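Ankyrin repeat and SOCS box protein 11 (Homo sapiens, PDB 4UUC) serves as the substrate-recognition component of a cullin-5-RING E3 ubiquitin ligase, targeting proteins such as BIK, DIRAS2 and RPN1 for proteasomal degradation. Local coordinates at residues A[69-73]-A[74-78]; A[104-107]-A[108-112]; A[119-123]-A[124-128]; A[180-183]-A[184-188]; A[211-214]-A[215-219]. All coordinates share one frame; numbering follows the deposited sequence.

Interaction 1: residues A[69-73]-A[74-78]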
loop_
_atom_site.group_PDB
_atom_site.type_symbol
_atom_site.label_atom_id
_atom_site.label_comp_id
_atom_site.label_asym_id
_atom_site.label_seq_id
_atom_site.Cartn_x
_atom_site.Cartn_y
_atom_site.Cartn_z
ATOM N N HIS A 69 7.896 13.120 -8.201
ATOM C CA HIS A 69 8.128 12.423 -6.939
ATOM C C HIS A 69 7.948 10.904 -7.050
ATOM O O HIS A 69 8.000 10.195 -6.045
ATOM C CB HIS A 69 7.194 12.981 -5.865
ATOM C CG HIS A 69 7.454 14.419 -5.535
ATOM N ND1 HIS A 69 6.449 15.299 -5.195
ATOM C CD2 HIS A 69 8.606 15.130 -5.496
ATOM C CE1 HIS A 69 6.971 16.490 -4.960
ATOM N NE2 HIS A 69 8.278 16.414 -5.135
ATOM N N GLY A 70 7.742 10.410 -8.270
ATOM C CA GLY A 70 7.717 8.977 -8.526
ATOM C C GLY A 70 6.354 8.338 -8.344
ATOM O O GLY A 70 6.249 7.119 -8.171
ATOM N N ALA A 71 5.306 9.151 -8.396
ATOM C CA ALA A 71 3.945 8.651 -8.230
ATOM C C ALA A 71 3.317 8.319 -9.579
ATOM O O ALA A 71 3.435 9.082 -10.540
ATOM C CB ALA A 71 3.094 9.669 -7.486
ATOM N N THR A 72 2.662 7.164 -9.634
ATOM C CA THR A 72 1.871 6.750 -10.784
ATOM C C THR A 72 0.385 6.888 -10.450
ATOM O O THR A 72 0.026 7.042 -9.279
ATOM C CB THR A 72 2.170 5.298 -11.182
ATOM O OG1 THR A 72 1.904 4.439 -10.066
ATOM C CG2 THR A 72 3.630 5.141 -11.604
ATOM N N PRO A 73 -0.485 6.843 -11.472
ATOM C CA PRO A 73 -1.923 6.851 -11.174
ATOM C C PRO A 73 -2.315 5.712 -10.236
ATOM O O PRO A 73 -3.163 5.908 -9.366
ATOM C CB PRO A 73 -2.567 6.687 -12.551
ATOM C CG PRO A 73 -1.559 7.290 -13.504
ATOM C CD PRO A 73 -0.214 6.974 -12.917
ATOM N N LEU A 74 -1.688 4.548 -10.397
ATOM C CA LEU A 74 -2.012 3.394 -9.562
ATOM C C LEU A 74 -1.634 3.644 -8.106
ATOM O O LEU A 74 -2.388 3.287 -7.197
ATOM C CB LEU A 74 -1.315 2.136 -10.083
ATOM C CG LEU A 74 -1.627 0.827 -9.350
ATOM C CD1 LEU A 74 -3.127 0.509 -9.354
ATOM C CD2 LEU A 74 -0.848 -0.313 -9.981
ATOM N N PHE A 75 -0.474 4.252 -7.876
ATOM C CA PHE A 75 -0.089 4.622 -6.522
ATOM C C PHE A 75 -1.137 5.557 -5.916
ATOM O O PHE A 75 -1.586 5.353 -4.791
ATOM C CB PHE A 75 1.295 5.280 -6.502
ATOM C CG PHE A 75 1.726 5.738 -5.138
ATOM C CD1 PHE A 75 2.330 4.860 -4.253
ATOM C CD2 PHE A 75 1.520 7.043 -4.736
ATOM C CE1 PHE A 75 2.716 5.281 -2.994
ATOM C CE2 PHE A 75 1.904 7.468 -3.482
ATOM C CZ PHE A 75 2.505 6.589 -2.612
ATOM N N ASN A 76 -1.539 6.574 -6.672
ATOM C CA ASN A 76 -2.529 7.526 -6.184
ATOM C C ASN A 76 -3.857 6.836 -5.878
ATOM O O ASN A 76 -4.510 7.149 -4.883
ATOM C CB ASN A 76 -2.730 8.652 -7.199
ATOM C CG ASN A 76 -1.577 9.646 -7.198
ATOM O OD1 ASN A 76 -0.589 9.465 -6.486
ATOM N ND2 ASN A 76 -1.698 10.698 -7.999
ATOM N N ALA A 77 -4.236 5.877 -6.719
ATOM C CA ALA A 77 -5.471 5.129 -6.513
ATOM C C ALA A 77 -5.404 4.361 -5.199
ATOM O O ALA A 77 -6.408 4.214 -4.501
ATOM C CB ALA A 77 -5.721 4.181 -7.675
ATOM N N CYS A 78 -4.209 3.893 -4.857
ATOM C CA CYS A 78 -4.004 3.154 -3.617
ATOM C C CYS A 78 -3.955 4.093 -2.412
ATOM O O CYS A 78 -4.171 3.662 -1.283
ATOM C CB CYS A 78 -2.725 2.319 -3.703
ATOM S SG CYS A 78 -2.883 0.881 -4.797
#
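Thr72 and Phe75 are brought together by two first torsions. In Thr72, chi1 of 58° sets OG1 between the backbone N and the carbonyl carbon, facing into the coming helical turn, while the CG of Phe75 stands opposite its own N (chi1 178°) and sends the ring out from the helix, with its CD2 atom passing near Ala71. Thr72 is the N-cap of helix 73-80: its OG1 accepts from Phe75 N at 3.2 Å, a fairly straight bond with an N-H...O angle of 163°, and the CB of Phe75 rests 3.7 Å from the same Thr72 OG1. The first backbone turns take over from there, with Asn76 N bonded to Thr72 O at 3.1 Å and Ala77 N to Pro73 O at 2.9 Å. Pro73, which has no N-H to leave without a partner, begins the helix and turns its ring away from this turn, against helix 40-46 and Leu89 of helix 83-91.

Ala71 adds a small apolar contact beside the cap. Its methyl CB approaches Phe75 CD2 obliquely at 4.1 Å, and the same CB lies 3.8 Å from Asn76 OD1, an oxygen that also sits in the plane of the Phe75 ring at its edge. The other end of that amide, ND2, is tied to His42 O in the preceding helix pair, which helps set how the Asn76 amide is turned. Thr72-Pro73-Leu74-Phe75 is thus a variant of the ankyrin TPLH motif, here opening the first helix of the third ankyrin repeat.

Interaction 2: residues A[104-107]-A[108-112]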
loop_
_atom_site.group_PDB
_atom_site.type_symbol
_atom_site.label_atom_id
_atom_site.label_comp_id
_atom_site.label_asym_id
_atom_site.label_seq_id
_atom_site.Cartn_x
_atom_site.Cartn_y
_atom_site.Cartn_z
ATOM N N SER A 104 5.699 2.508 -4.398
ATOM C CA SER A 104 5.049 1.201 -4.462
ATOM C C SER A 104 3.566 1.283 -4.105
ATOM O O SER A 104 3.228 1.693 -3.000
ATOM C CB SER A 104 5.738 0.214 -3.515
ATOM O OG SER A 104 5.054 -1.025 -3.489
ATOM N N PRO A 105 2.681 0.882 -5.034
ATOM C CA PRO A 105 1.246 0.942 -4.731
ATOM C C PRO A 105 0.807 0.038 -3.581
ATOM O O PRO A 105 0.045 0.499 -2.726
ATOM C CB PRO A 105 0.594 0.495 -6.045
ATOM C CG PRO A 105 1.594 0.846 -7.097
ATOM C CD PRO A 105 2.924 0.589 -6.460
ATOM N N ILE A 106 1.258 -1.213 -3.548
ATOM C CA ILE A 106 0.747 -2.139 -2.540
ATOM C C ILE A 106 1.159 -1.714 -1.124
ATOM O O ILE A 106 0.374 -1.858 -0.186
ATOM C CB ILE A 106 1.197 -3.602 -2.805
ATOM C CG1 ILE A 106 0.351 -4.566 -1.964
ATOM C CG2 ILE A 106 2.692 -3.791 -2.543
ATOM C CD1 ILE A 106 0.630 -6.035 -2.228
ATOM N N HIS A 107 2.359 -1.160 -0.965
ATOM C CA HIS A 107 2.818 -0.754 0.362
ATOM C C HIS A 107 2.014 0.426 0.901
ATOM O O HIS A 107 1.734 0.495 2.098
ATOM C CB HIS A 107 4.310 -0.420 0.336
ATOM C CG HIS A 107 5.180 -1.614 0.097
ATOM N ND1 HIS A 107 5.351 -2.169 -1.153
ATOM C CD2 HIS A 107 5.900 -2.381 0.951
ATOM C CE1 HIS A 107 6.149 -3.218 -1.060
ATOM N NE2 HIS A 107 6.498 -3.366 0.205
ATOM N N GLU A 108 1.619 1.341 0.021
ATOM C CA GLU A 108 0.775 2.458 0.436
ATOM C C GLU A 108 -0.634 1.972 0.763
ATOM O O GLU A 108 -1.239 2.413 1.746
ATOM C CB GLU A 108 0.724 3.533 -0.649
ATOM C CG GLU A 108 -0.004 4.806 -0.226
ATOM C CD GLU A 108 0.703 5.557 0.892
ATOM O OE1 GLU A 108 1.929 5.380 1.057
ATOM O OE2 GLU A 108 0.027 6.329 1.606
ATOM N N ALA A 109 -1.160 1.066 -0.057
ATOM C CA ALA A 109 -2.487 0.503 0.201
ATOM C C ALA A 109 -2.535 -0.147 1.580
ATOM O O ALA A 109 -3.472 0.088 2.353
ATOM C CB ALA A 109 -2.862 -0.506 -0.870
ATOM N N VAL A 110 -1.528 -0.961 1.887
ATOM C CA VAL A 110 -1.479 -1.657 3.173
ATOM C C VAL A 110 -1.344 -0.658 4.317
ATOM O O VAL A 110 -2.059 -0.759 5.309
ATOM C CB VAL A 110 -0.318 -2.669 3.230
ATOM C CG1 VAL A 110 -0.166 -3.248 4.638
ATOM C CG2 VAL A 110 -0.549 -3.784 2.225
ATOM N N LYS A 111 -0.439 0.307 4.175
ATOM C CA LYS A 111 -0.263 1.341 5.193
ATOM C C LYS A 111 -1.598 1.979 5.590
ATOM O O LYS A 111 -1.869 2.190 6.775
ATOM C CB LYS A 111 0.705 2.418 4.696
ATOM C CG LYS A 111 0.857 3.605 5.638
ATOM C CD LYS A 111 1.915 4.576 5.119
ATOM C CE LYS A 111 2.047 5.795 6.015
ATOM N NZ LYS A 111 3.166 6.678 5.575
ATOM N N ARG A 112 -2.432 2.263 4.595
ATOM C CA ARG A 112 -3.713 2.925 4.826
ATOM C C ARG A 112 -4.851 1.960 5.165
ATOM O O ARG A 112 -5.980 2.392 5.410
ATOM C CB ARG A 112 -4.095 3.747 3.597
ATOM C CG ARG A 112 -3.165 4.924 3.345
ATOM C CD ARG A 112 -3.510 5.634 2.051
ATOM N NE ARG A 112 -2.627 6.775 1.810
ATOM C CZ ARG A 112 -3.002 8.055 1.810
ATOM N NH1 ARG A 112 -4.265 8.403 2.032
ATOM N NH2 ARG A 112 -2.101 8.996 1.575
#
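Ile106 and Val110 meet one turn apart on the packed flank of helix 105-111, the first helix of the fourth ankyrin repeat, which opens with Ser-Pro-Ile-His, a variant of the TPLH signature. Ile106 CG1 is 4.4 Å from Val110 CG2, a rather relaxed contact, but the same methyl, Val110 CG2, closes to 3.2 Å on Ile106 O. With CG1 anti to the backbone N (chi1 172°), CG2 lies beside that N, over the carbonyl that the residue's own N-H uses. Ala109 CB lies 3.6 Å from Pro105 O, adding to the close fit. Beneath these side chains run regular helical bonds, among them Ala109 N to Pro105 O; the first of the series, from Glu108 N to Ser104 O, is weak at 3.4 Å. Helix 115-123 covers Ile106, and helix 138-144 covers His107 and Val110.

Toward solvent the arrangement opens. Lys111 is extended, its CB near His107 O and its chain passing Val141 and Tyr145, and Glu108 bends at chi2 (65°) to meet Arg112, whose NE forms a straight salt-bridge bond to the anti lone pair of Glu108 OE2.

At the N-terminal end, the N-cap residue Ser104 reaches the buried imidazole of His107, whose ring meets His130 edge to face. Ser104 OG lies only 2.6 Å from His107 ND1, a short hydrogen bond joining the cap to the first turn.

Interaction 3: residues A[119-123]-A[124-128]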
loop_
_atom_site.group_PDB
_atom_site.type_symbol
_atom_site.label_atom_id
_atom_site.label_comp_id
_atom_site.label_asym_id
_atom_site.label_seq_id
_atom_site.Cartn_x
_atom_site.Cartn_y
_atom_site.Cartn_z
ATOM N N GLU A 119 -5.529 -6.844 -2.174
ATOM C CA GLU A 119 -5.870 -8.143 -2.743
ATOM C C GLU A 119 -5.898 -8.112 -4.265
ATOM O O GLU A 119 -5.454 -9.057 -4.911
ATOM C CB GLU A 119 -7.218 -8.620 -2.203
ATOM C CG GLU A 119 -7.176 -8.979 -0.729
ATOM C CD GLU A 119 -8.459 -9.628 -0.248
ATOM O OE1 GLU A 119 -8.976 -10.521 -0.953
ATOM O OE2 GLU A 119 -8.942 -9.253 0.839
ATOM N N ILE A 120 -6.417 -7.028 -4.834
ATOM C CA ILE A 120 -6.440 -6.875 -6.283
ATOM C C ILE A 120 -5.019 -6.884 -6.843
ATOM O O ILE A 120 -4.751 -7.536 -7.852
ATOM C CB ILE A 120 -7.161 -5.576 -6.707
ATOM C CG1 ILE A 120 -8.647 -5.661 -6.349
ATOM C CG2 ILE A 120 -7.006 -5.338 -8.212
ATOM C CD1 ILE A 120 -9.395 -4.346 -6.479
ATOM N N LEU A 121 -4.111 -6.167 -6.187
ATOM C CA LEU A 121 -2.725 -6.109 -6.642
ATOM C C LEU A 121 -2.059 -7.482 -6.554
ATOM O O LEU A 121 -1.311 -7.876 -7.448
ATOM C CB LEU A 121 -1.930 -5.087 -5.828
ATOM C CG LEU A 121 -2.293 -3.616 -6.066
ATOM C CD1 LEU A 121 -1.610 -2.731 -5.034
ATOM C CD2 LEU A 121 -1.920 -3.180 -7.471
ATOM N N LEU A 122 -2.325 -8.205 -5.471
ATOM C CA LEU A 122 -1.791 -9.552 -5.320
ATOM C C LEU A 122 -2.370 -10.480 -6.387
ATOM O O LEU A 122 -1.667 -11.341 -6.920
ATOM C CB LEU A 122 -2.086 -10.091 -3.919
ATOM C CG LEU A 122 -1.353 -9.367 -2.783
ATOM C CD1 LEU A 122 -1.816 -9.897 -1.430
ATOM C CD2 LEU A 122 0.171 -9.490 -2.924
ATOM N N ALA A 123 -3.646 -10.293 -6.711
ATOM C CA ALA A 123 -4.284 -11.076 -7.764
ATOM C C ALA A 123 -3.670 -10.758 -9.128
ATOM O O ALA A 123 -3.749 -11.564 -10.056
ATOM C CB ALA A 123 -5.785 -10.820 -7.781
ATOM N N ASN A 124 -3.054 -9.583 -9.243
ATOM C CA ASN A 124 -2.389 -9.182 -10.476
ATOM C C ASN A 124 -0.879 -9.401 -10.393
ATOM O O ASN A 124 -0.097 -8.724 -11.061
ATOM C CB ASN A 124 -2.722 -7.723 -10.798
ATOM C CG ASN A 124 -4.114 -7.570 -11.390
ATOM O OD1 ASN A 124 -4.270 -7.443 -12.602
ATOM N ND2 ASN A 124 -5.131 -7.610 -10.537
ATOM N N ASN A 125 -0.496 -10.357 -9.548
ATOM C CA ASN A 125 0.856 -10.915 -9.504
ATOM C C ASN A 125 1.941 -9.975 -8.976
ATOM O O ASN A 125 3.106 -10.085 -9.361
ATOM C CB ASN A 125 1.250 -11.421 -10.897
ATOM C CG ASN A 125 0.288 -12.471 -11.424
ATOM O OD1 ASN A 125 -0.269 -12.336 -12.515
ATOM N ND2 ASN A 125 0.078 -13.523 -10.640
ATOM N N VAL A 126 1.573 -9.072 -8.074
ATOM C CA VAL A 126 2.574 -8.363 -7.286
ATOM C C VAL A 126 3.150 -9.352 -6.268
ATOM O O VAL A 126 2.404 -10.104 -5.644
ATOM C CB VAL A 126 1.983 -7.130 -6.563
ATOM C CG1 VAL A 126 3.010 -6.515 -5.612
ATOM C CG2 VAL A 126 1.508 -6.087 -7.575
ATOM N N ASN A 127 4.472 -9.360 -6.118
ATOM C CA ASN A 127 5.142 -10.243 -5.164
ATOM C C ASN A 127 4.663 -9.986 -3.737
ATOM O O ASN A 127 4.856 -8.900 -3.192
ATOM C CB ASN A 127 6.659 -10.053 -5.258
ATOM C CG ASN A 127 7.429 -10.908 -4.258
ATOM O OD1 ASN A 127 6.894 -11.847 -3.676
ATOM N ND2 ASN A 127 8.705 -10.584 -4.069
ATOM N N ILE A 128 4.031 -10.985 -3.134
ATOM C CA ILE A 128 3.480 -10.826 -1.795
ATOM C C ILE A 128 4.578 -10.508 -0.773
ATOM O O ILE A 128 4.308 -9.896 0.263
ATOM C CB ILE A 128 2.703 -12.092 -1.359
ATOM C CG1 ILE A 128 1.838 -11.789 -0.131
ATOM C CG2 ILE A 128 3.657 -13.254 -1.109
ATOM C CD1 ILE A 128 0.792 -12.854 0.155
HETATM O O HOH W 1 0.663 -12.242 -5.813
#
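This is a helix C-cap, a local contact in which Asn124, Asn125 and Val126 fold back on Ile120, Leu121 and Leu122 as helix 115-123, the second helix of the fourth ankyrin repeat, gives way to a loop. Two backbone bonds define it: Val126 N reaches back to Leu121 O at 3.2 Å, and inside that turn Asn125 N bonds Leu122 O at 3.0 Å, the latter donor standing well above the carbonyl plane. Asn124 adds a side-chain grip. With chi1 of -77° its CG lies beside the backbone N, and ND2 drops onto Ile120 O at 2.7 Å, nearly straight (168°), with the oxygen close to the amide plane. The same carbonyl receives a weak bond from Asn124 N. The amide thus occupies an acceptor in the last turn, while the Asn124 and Ile120 side chains lie side by side, pointing the same way.

The pattern is a Schellman motif with Asn125 as C-prime residue, at positive phi (70°), the position that glycine commonly holds at the end of this helix in ankyrin repeats. Beyond it the chain reverses and buries Val126, whose CG2 lies 4.0 Å from Leu121 CB, while Ile106 of the paired helix packs on Val126 as well. Leu122 reaches further along the loop: its CD2 comes within 3.6 Å of Val126 O and 4.0 Å of Ile128 CB. A water also joins helix and loop, donating to Leu122 O at 2.7 Å and to Val126 O at 2.8 Å.

Interaction 4: residues A[180-183]-A[184-188]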
loop_
_atom_site.group_PDB
_atom_site.type_symbol
_atom_site.label_atom_id
_atom_site.label_comp_id
_atom_site.label_asym_id
_atom_site.label_seq_id
_atom_site.Cartn_x
_atom_site.Cartn_y
_atom_site.Cartn_z
ATOM N N VAL A 180 -2.605 -6.542 20.033
ATOM C CA VAL A 180 -2.411 -7.906 20.504
ATOM C C VAL A 180 -2.817 -8.940 19.454
ATOM O O VAL A 180 -2.153 -9.969 19.313
ATOM C CB VAL A 180 -3.209 -8.146 21.813
ATOM C CG1 VAL A 180 -3.303 -9.638 22.162
ATOM C CG2 VAL A 180 -2.579 -7.376 22.963
ATOM N N GLU A 181 -3.899 -8.678 18.723
ATOM C CA GLU A 181 -4.372 -9.623 17.711
ATOM C C GLU A 181 -3.275 -9.926 16.681
ATOM O O GLU A 181 -3.105 -11.075 16.271
ATOM C CB GLU A 181 -5.633 -9.095 17.023
ATOM C CG GLU A 181 -6.874 -9.239 17.909
ATOM C CD GLU A 181 -8.180 -8.871 17.215
ATOM O OE1 GLU A 181 -8.212 -7.878 16.455
ATOM O OE2 GLU A 181 -9.181 -9.584 17.441
ATOM N N VAL A 182 -2.517 -8.905 16.298
ATOM C CA VAL A 182 -1.423 -9.078 15.345
ATOM C C VAL A 182 -0.319 -9.985 15.911
ATOM O O VAL A 182 0.223 -10.828 15.195
ATOM C CB VAL A 182 -0.835 -7.711 14.940
ATOM C CG1 VAL A 182 0.468 -7.876 14.154
ATOM C CG2 VAL A 182 -1.850 -6.930 14.122
ATOM N N ILE A 183 0.011 -9.811 17.188
ATOM C CA ILE A 183 1.010 -10.652 17.844
ATOM C C ILE A 183 0.618 -12.129 17.760
ATOM O O ILE A 183 1.434 -12.975 17.377
ATOM C CB ILE A 183 1.203 -10.253 19.329
ATOM C CG1 ILE A 183 1.704 -8.810 19.445
ATOM C CG2 ILE A 183 2.176 -11.201 20.033
ATOM C CD1 ILE A 183 3.116 -8.575 18.914
ATOM N N HIS A 184 -0.623 -12.450 18.109
ATOM C CA HIS A 184 -1.051 -13.852 18.112
ATOM C C HIS A 184 -1.163 -14.417 16.695
ATOM O O HIS A 184 -0.852 -15.587 16.465
ATOM C CB HIS A 184 -2.379 -14.009 18.858
ATOM C CG HIS A 184 -2.259 -13.809 20.337
ATOM N ND1 HIS A 184 -1.345 -14.499 21.106
ATOM C CD2 HIS A 184 -2.928 -12.995 21.187
ATOM C CE1 HIS A 184 -1.459 -14.119 22.367
ATOM N NE2 HIS A 184 -2.413 -13.208 22.442
ATOM N N LEU A 185 -1.587 -13.589 15.745
ATOM C CA LEU A 185 -1.666 -14.015 14.348
ATOM C C LEU A 185 -0.287 -14.381 13.805
ATOM O O LEU A 185 -0.127 -15.424 13.178
ATOM C CB LEU A 185 -2.292 -12.923 13.478
ATOM C CG LEU A 185 -3.823 -12.854 13.442
ATOM C CD1 LEU A 185 -4.278 -11.547 12.812
ATOM C CD2 LEU A 185 -4.399 -14.028 12.683
ATOM N N LEU A 186 0.699 -13.513 14.025
ATOM C CA LEU A 186 2.066 -13.795 13.599
ATOM C C LEU A 186 2.602 -15.069 14.251
ATOM O O LEU A 186 3.194 -15.923 13.586
ATOM C CB LEU A 186 2.995 -12.625 13.930
ATOM C CG LEU A 186 2.836 -11.351 13.100
ATOM C CD1 LEU A 186 3.768 -10.275 13.639
ATOM C CD2 LEU A 186 3.112 -11.609 11.629
ATOM N N THR A 187 2.408 -15.180 15.558
ATOM C CA THR A 187 2.867 -16.345 16.296
ATOM C C THR A 187 2.183 -17.615 15.786
ATOM O O THR A 187 2.837 -18.645 15.598
ATOM C CB THR A 187 2.606 -16.188 17.801
ATOM O OG1 THR A 187 3.267 -15.012 18.280
ATOM C CG2 THR A 187 3.120 -17.401 18.566
ATOM N N ASP A 188 0.874 -17.535 15.553
ATOM C CA ASP A 188 0.117 -18.679 15.040
ATOM C C ASP A 188 0.652 -19.159 13.692
ATOM O O ASP A 188 0.544 -20.342 13.362
ATOM C CB ASP A 188 -1.369 -18.340 14.884
ATOM C CG ASP A 188 -2.095 -18.206 16.212
ATOM O OD1 ASP A 188 -1.573 -18.664 17.251
ATOM O OD2 ASP A 188 -3.211 -17.646 16.207
#
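From Val180 to Asp188 the backbone is continuous alpha helix, with His184 N, Leu185 N and Leu186 N bonded in turn to Val180 O, Glu181 O and Val182 O. The next carbonyl, Ile183 O, takes two donors from a single residue: Thr187 N at 3.0 Å and Thr187 OG1 at 2.9 Å. They approach from opposite faces of the carbonyl plane, the hydroxyl from above it and the amide tilted a little to the other side. Chi1 of -58° makes this possible by laying OG1 beside the backbone N of Thr187, so the hydroxyl of a partly buried threonine spends its proton on its own helix.

Val180 and His184 lie side by side and point the same way. The methyl CG1 of Val180 meets the imidazole obliquely, 3.5 Å from His184 CD2 and 3.7 Å from His184 NE2, a close fit for a carbon against a ring. At the far side of the ring ND1 is bonded to Arg220, which also forms a salt bridge with Asp188 and so links this surface to the final helix. Helix 180-188 is the second helix of the sixth ankyrin repeat, and its inner side turns to the first, helix 170-175. There Val182 and Leu186 run alongside each other, with Val182 CG1 4.1 Å from Leu186 CD1, and both pack on Ala174. Leu185 faces the preceding repeat: its CG settles 3.4 Å from Glu181 O, and its side chain reaches Val148 and Leu155 of helix 148-156.

Interaction 5: residues A[211-214]-A[215-219]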
loop_
_atom_site.group_PDB
_atom_site.type_symbol
_atom_site.label_atom_id
_atom_site.label_comp_id
_atom_site.label_asym_id
_atom_site.label_seq_id
_atom_site.Cartn_x
_atom_site.Cartn_y
_atom_site.Cartn_z
ATOM N N SER A 211 2.672 -3.841 29.249
ATOM C CA SER A 211 1.666 -3.624 28.217
ATOM C C SER A 211 1.005 -4.938 27.823
ATOM O O SER A 211 1.526 -6.014 28.110
ATOM C CB SER A 211 2.288 -2.966 26.982
ATOM O OG SER A 211 3.112 -3.880 26.272
ATOM N N SER A 212 -0.143 -4.840 27.162
ATOM C CA SER A 212 -0.860 -6.020 26.688
ATOM C C SER A 212 -0.070 -6.739 25.604
ATOM O O SER A 212 -0.097 -7.963 25.520
ATOM C CB SER A 212 -2.239 -5.632 26.158
ATOM O OG SER A 212 -3.041 -5.092 27.191
ATOM N N VAL A 213 0.634 -5.975 24.772
ATOM C CA VAL A 213 1.483 -6.567 23.745
ATOM C C VAL A 213 2.619 -7.364 24.393
ATOM O O VAL A 213 2.903 -8.492 23.983
ATOM C CB VAL A 213 2.046 -5.487 22.798
ATOM C CG1 VAL A 213 3.218 -6.028 21.975
ATOM C CG2 VAL A 213 0.938 -4.992 21.878
ATOM N N GLU A 214 3.248 -6.797 25.416
ATOM C CA GLU A 214 4.286 -7.514 26.147
ATOM C C GLU A 214 3.729 -8.793 26.761
ATOM O O GLU A 214 4.378 -9.837 26.726
ATOM C CB GLU A 214 4.896 -6.648 27.251
ATOM C CG GLU A 214 6.041 -7.347 27.968
ATOM C CD GLU A 214 6.539 -6.596 29.183
ATOM O OE1 GLU A 214 5.774 -6.470 30.162
ATOM O OE2 GLU A 214 7.703 -6.139 29.160
ATOM N N GLN A 215 2.529 -8.700 27.329
ATOM C CA GLN A 215 1.883 -9.859 27.939
ATOM C C GLN A 215 1.699 -10.962 26.908
ATOM O O GLN A 215 1.956 -12.132 27.186
ATOM C CB GLN A 215 0.529 -9.473 28.543
ATOM C CG GLN A 215 -0.158 -10.609 29.300
ATOM C CD GLN A 215 -1.638 -10.349 29.546
ATOM O OE1 GLN A 215 -2.161 -9.286 29.211
ATOM N NE2 GLN A 215 -2.321 -11.329 30.129
ATOM N N ALA A 216 1.247 -10.582 25.716
ATOM C CA ALA A 216 1.008 -11.541 24.643
ATOM C C ALA A 216 2.295 -12.274 24.276
ATOM O O ALA A 216 2.306 -13.495 24.130
ATOM C CB ALA A 216 0.431 -10.840 23.421
ATOM N N LEU A 217 3.381 -11.523 24.142
ATOM C CA LEU A 217 4.669 -12.105 23.792
ATOM C C LEU A 217 5.168 -13.045 24.888
ATOM O O LEU A 217 5.727 -14.105 24.602
ATOM C CB LEU A 217 5.688 -10.994 23.529
ATOM C CG LEU A 217 5.453 -10.235 22.220
ATOM C CD1 LEU A 217 6.245 -8.930 22.182
ATOM C CD2 LEU A 217 5.816 -11.107 21.027
ATOM N N LEU A 218 4.957 -12.658 26.140
ATOM C CA LEU A 218 5.361 -13.490 27.269
ATOM C C LEU A 218 4.578 -14.801 27.294
ATOM O O LEU A 218 5.131 -15.854 27.611
ATOM C CB LEU A 218 5.163 -12.738 28.587
ATOM C CG LEU A 218 6.194 -11.661 28.924
ATOM C CD1 LEU A 218 5.696 -10.777 30.049
ATOM C CD2 LEU A 218 7.525 -12.299 29.293
ATOM N N LEU A 219 3.296 -14.733 26.950
ATOM C CA LEU A 219 2.426 -15.911 26.989
ATOM C C LEU A 219 2.724 -16.914 25.872
ATOM O O LEU A 219 2.456 -18.108 26.018
ATOM C CB LEU A 219 0.957 -15.487 26.908
ATOM C CG LEU A 219 0.369 -14.819 28.152
ATOM C CD1 LEU A 219 -0.982 -14.198 27.824
ATOM C CD2 LEU A 219 0.244 -15.814 29.295
HETATM O O HOH W 2 -2.541 -9.613 26.054
#
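Hydrogen bonds between Ser211 and Gln215, and between Ser212 and Ala216, start helix 212-220: Gln215 N to Ser211 O and Ala216 N to Ser212 O, both 3.0 Å. Val213 O and Glu214 O continue the pattern by accepting from Leu217 N and Leu218 N. Ser211 is the N-cap. Its chi1 of 72° places OG over the first turn, where it accepts from Glu214 N at 3.0 Å in a nearly straight bond (163°); the same hydroxyl is also bonded to Ala208 O, so it ties the helix start to the loop before it. The extended Glu214 side chain places OE1 where it accepts from Lys210 N.

One water belongs to the outer side. It donates to Ser212 O at 3.0 Å and, weakly, to Gln215 OE1 at 3.2 Å, the Gln215 chain being extended.

Apolar contacts follow the one-turn spacing. Val213 and Leu217 lie side by side, with Val213 CG1 4.2 Å from Leu217 CD1. Alongside them, the aliphatic part of Glu214 runs beside Leu218, whose CD1 sits 4.0 Å from Glu214 CG, so the CG methylene of a charged residue joins the packing.

This last helix of the ankyrin repeat construct packs at one end of the stack. Ser212, Ala216 and Leu217 rest on helix 180-188; Leu217 also reaches Leu171 and Ala175 of helix 170-175, and Glu214, Leu217 and Leu218 cover Leu204 of helix 203-206.

The five contacts follow one another along an all-helical ankyrin stack, from repeat 3 (interaction 1) through repeat 4 (interactions 2 and 3) and repeat 6 (interaction 4) to the closing helix 212-220 (interaction 5). The first three form one continuous packed group: interactions 1 and 2, with centres 10 Å apart, join the first helices of adjacent repeats, and interactions 2 and 3 lie on the paired helices 105-111 and 115-123. Interactions 4 and 5 touch as well, 11 Å between centres, but the centres of interactions 1 and 5 are about 38 Å apart. Each contact is local, its segments adjoining in sequence, and the elongated ankyrin repeat domain, probably the substrate-binding part, arises from neighbour-to-neighbour packing.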